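Local coordinates for esterase (Xanthomonas oryzae pv. oryzae, PDB 3H2G), which is an alpha/beta-hydrolase-type esterase that degrades the rice cell wall during infection, at residues 208-213 and 318-323. Residues are numbered along the deposited sequence; the frame is centred on the assembly and turned at random.
Sequences PYALEQ and NLLEWA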
# COMPACT_ATOMS: atom_id res chain seq x y z
N PRO A 208 5.95 0.78 -6.26
CA PRO A 208 6.41 0.40 -7.60
C PRO A 208 5.56 1.07 -8.68
O PRO A 208 4.83 0.39 -9.40
CB PRO A 208 6.25 -1.11 -7.58
CG PRO A 208 5.00 -1.29 -6.78
CD PRO A 208 5.20 -0.32 -5.63
N TYR A 209 5.66 2.39 -8.80
CA TYR A 209 4.88 3.16 -9.77
C TYR A 209 5.15 2.69 -11.20
O TYR A 209 4.23 2.66 -12.03
CB TYR A 209 5.20 4.65 -9.63
CG TYR A 209 5.38 5.07 -8.18
CD1 TYR A 209 4.37 4.85 -7.25
CD2 TYR A 209 6.58 5.60 -7.73
CE1 TYR A 209 4.56 5.14 -5.90
CE2 TYR A 209 6.79 5.89 -6.39
CZ TYR A 209 5.77 5.66 -5.48
OH TYR A 209 5.99 5.88 -4.14
N ALA A 210 6.40 2.36 -11.49
CA ALA A 210 6.77 1.85 -12.81
C ALA A 210 6.74 0.34 -12.57
O ALA A 210 7.77 -0.33 -12.55
CB ALA A 210 8.17 2.31 -13.20
N LEU A 211 5.53 -0.17 -12.36
CA LEU A 211 5.29 -1.57 -12.05
C LEU A 211 5.91 -2.58 -13.00
O LEU A 211 6.68 -3.44 -12.58
CB LEU A 211 3.78 -1.82 -11.93
CG LEU A 211 3.37 -3.20 -11.41
CD1 LEU A 211 3.99 -3.44 -10.04
CD2 LEU A 211 1.86 -3.30 -11.33
N GLU A 212 5.57 -2.48 -14.28
CA GLU A 212 6.12 -3.41 -15.27
C GLU A 212 7.64 -3.38 -15.32
O GLU A 212 8.30 -4.42 -15.28
CB GLU A 212 5.55 -3.09 -16.66
CG GLU A 212 6.22 -3.87 -17.79
CD GLU A 212 5.81 -3.38 -19.16
OE1 GLU A 212 5.43 -2.20 -19.27
OE2 GLU A 212 5.90 -4.16 -20.13
N GLN A 213 8.22 -2.18 -15.38
CA GLN A 213 9.68 -2.06 -15.45
C GLN A 213 10.36 -2.55 -14.18
O GLN A 213 11.47 -3.07 -14.22
CB GLN A 213 10.08 -0.61 -15.73
CG GLN A 213 11.55 -0.45 -16.13
CD GLN A 213 11.88 -1.22 -17.41
OE1 GLN A 213 11.23 -1.04 -18.44
NE2 GLN A 213 12.89 -2.08 -17.34
N ASN A 318 0.56 0.38 -14.43
CA ASN A 318 1.64 1.34 -14.26
C ASN A 318 0.92 2.62 -13.83
O ASN A 318 -0.25 2.79 -14.14
CB ASN A 318 2.36 1.64 -15.58
CG ASN A 318 3.37 0.59 -15.96
OD1 ASN A 318 3.97 -0.05 -15.10
ND2 ASN A 318 3.59 0.42 -17.26
N LEU A 319 1.62 3.49 -13.12
CA LEU A 319 1.05 4.76 -12.66
C LEU A 319 1.94 5.90 -13.13
O LEU A 319 2.28 6.80 -12.36
CB LEU A 319 0.95 4.75 -11.14
CG LEU A 319 -0.08 3.78 -10.57
CD1 LEU A 319 0.08 3.64 -9.06
CD2 LEU A 319 -1.48 4.29 -10.92
N LEU A 320 2.30 5.87 -14.41
CA LEU A 320 3.20 6.86 -14.98
C LEU A 320 2.60 7.88 -15.95
O LEU A 320 2.98 9.05 -15.93
CB LEU A 320 4.34 6.14 -15.70
CG LEU A 320 5.09 5.05 -14.92
CD1 LEU A 320 6.04 4.30 -15.86
CD2 LEU A 320 5.86 5.68 -13.77
N GLU A 321 1.67 7.43 -16.78
CA GLU A 321 1.08 8.30 -17.80
C GLU A 321 -0.06 9.23 -17.40
O GLU A 321 -1.20 9.05 -17.82
CB GLU A 321 0.65 7.46 -19.00
CG GLU A 321 1.79 6.63 -19.58
CD GLU A 321 1.38 5.87 -20.82
OE1 GLU A 321 0.36 5.14 -20.76
OE2 GLU A 321 2.08 5.98 -21.85
N TRP A 322 0.27 10.23 -16.58
CA TRP A 322 -0.71 11.21 -16.15
C TRP A 322 0.01 12.42 -15.56
O TRP A 322 1.23 12.39 -15.38
CB TRP A 322 -1.69 10.61 -15.13
CG TRP A 322 -1.08 10.08 -13.87
CD1 TRP A 322 -0.21 9.04 -13.76
CD2 TRP A 322 -1.33 10.55 -12.55
NE1 TRP A 322 0.10 8.83 -12.43
CE2 TRP A 322 -0.58 9.74 -11.67
CE3 TRP A 322 -2.13 11.58 -12.01
CZ2 TRP A 322 -0.59 9.93 -10.28
CZ3 TRP A 322 -2.14 11.76 -10.62
CH2 TRP A 322 -1.37 10.94 -9.78
N ALA A 323 -0.74 13.47 -15.29
CA ALA A 323 -0.17 14.70 -14.75
C ALA A 323 -0.76 15.01 -13.38
O ALA A 323 -1.87 15.53 -13.28
CB ALA A 323 -0.43 15.86 -15.72
O HOH W 1 6.76 0.38 -18.38
O HOH W 2 6.78 0.32 -15.69
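With chi1 at -81°, Asn318 sets its CG beside its own backbone N, and its amide reaches the start of helix 211-218, where Ala210 is the N-cap residue. In this alpha/beta-hydrolase fold the contact ties the turn after strand 198-205 to the loop that leads from helix 309-316 back into the sheet at strand 328-332. Asn318 OD1 accepts a nearly straight bond, 3.0 Å long, from Glu212 N, which lies in the plane of the amide carbonyl. Leu211 N is almost as close, but its angle is too poor for a bond. A water gives OD1 a second donor and in turn accepts from Gln213 N, so the side chain serves two amides of the first helical turn, one directly and one through water.

The Glu212 chain is extended beyond CG, and its carboxylate plane is turned 28° from that of the Asn318 amide. A second water donates to OE1 and receives a weak bond from Asn318 ND2, while OE2 forms a salt bridge with Arg311 of helix 309-316.

One residue further along, Leu319 N donates to Tyr209 O at 2.9 Å, again within the carbonyl plane. Tyr209 O also accepts weakly from Leu211 N, closing an inverse gamma turn centred on Ala210. The two methyls of Leu320 pack on this turn, and its side chain also touches Ala347 and Ser350 of helix 342-353. Its CD2 lies 4.3 Å from Tyr209 CB, and its CD1 meets Ala210 CB at 3.9 Å.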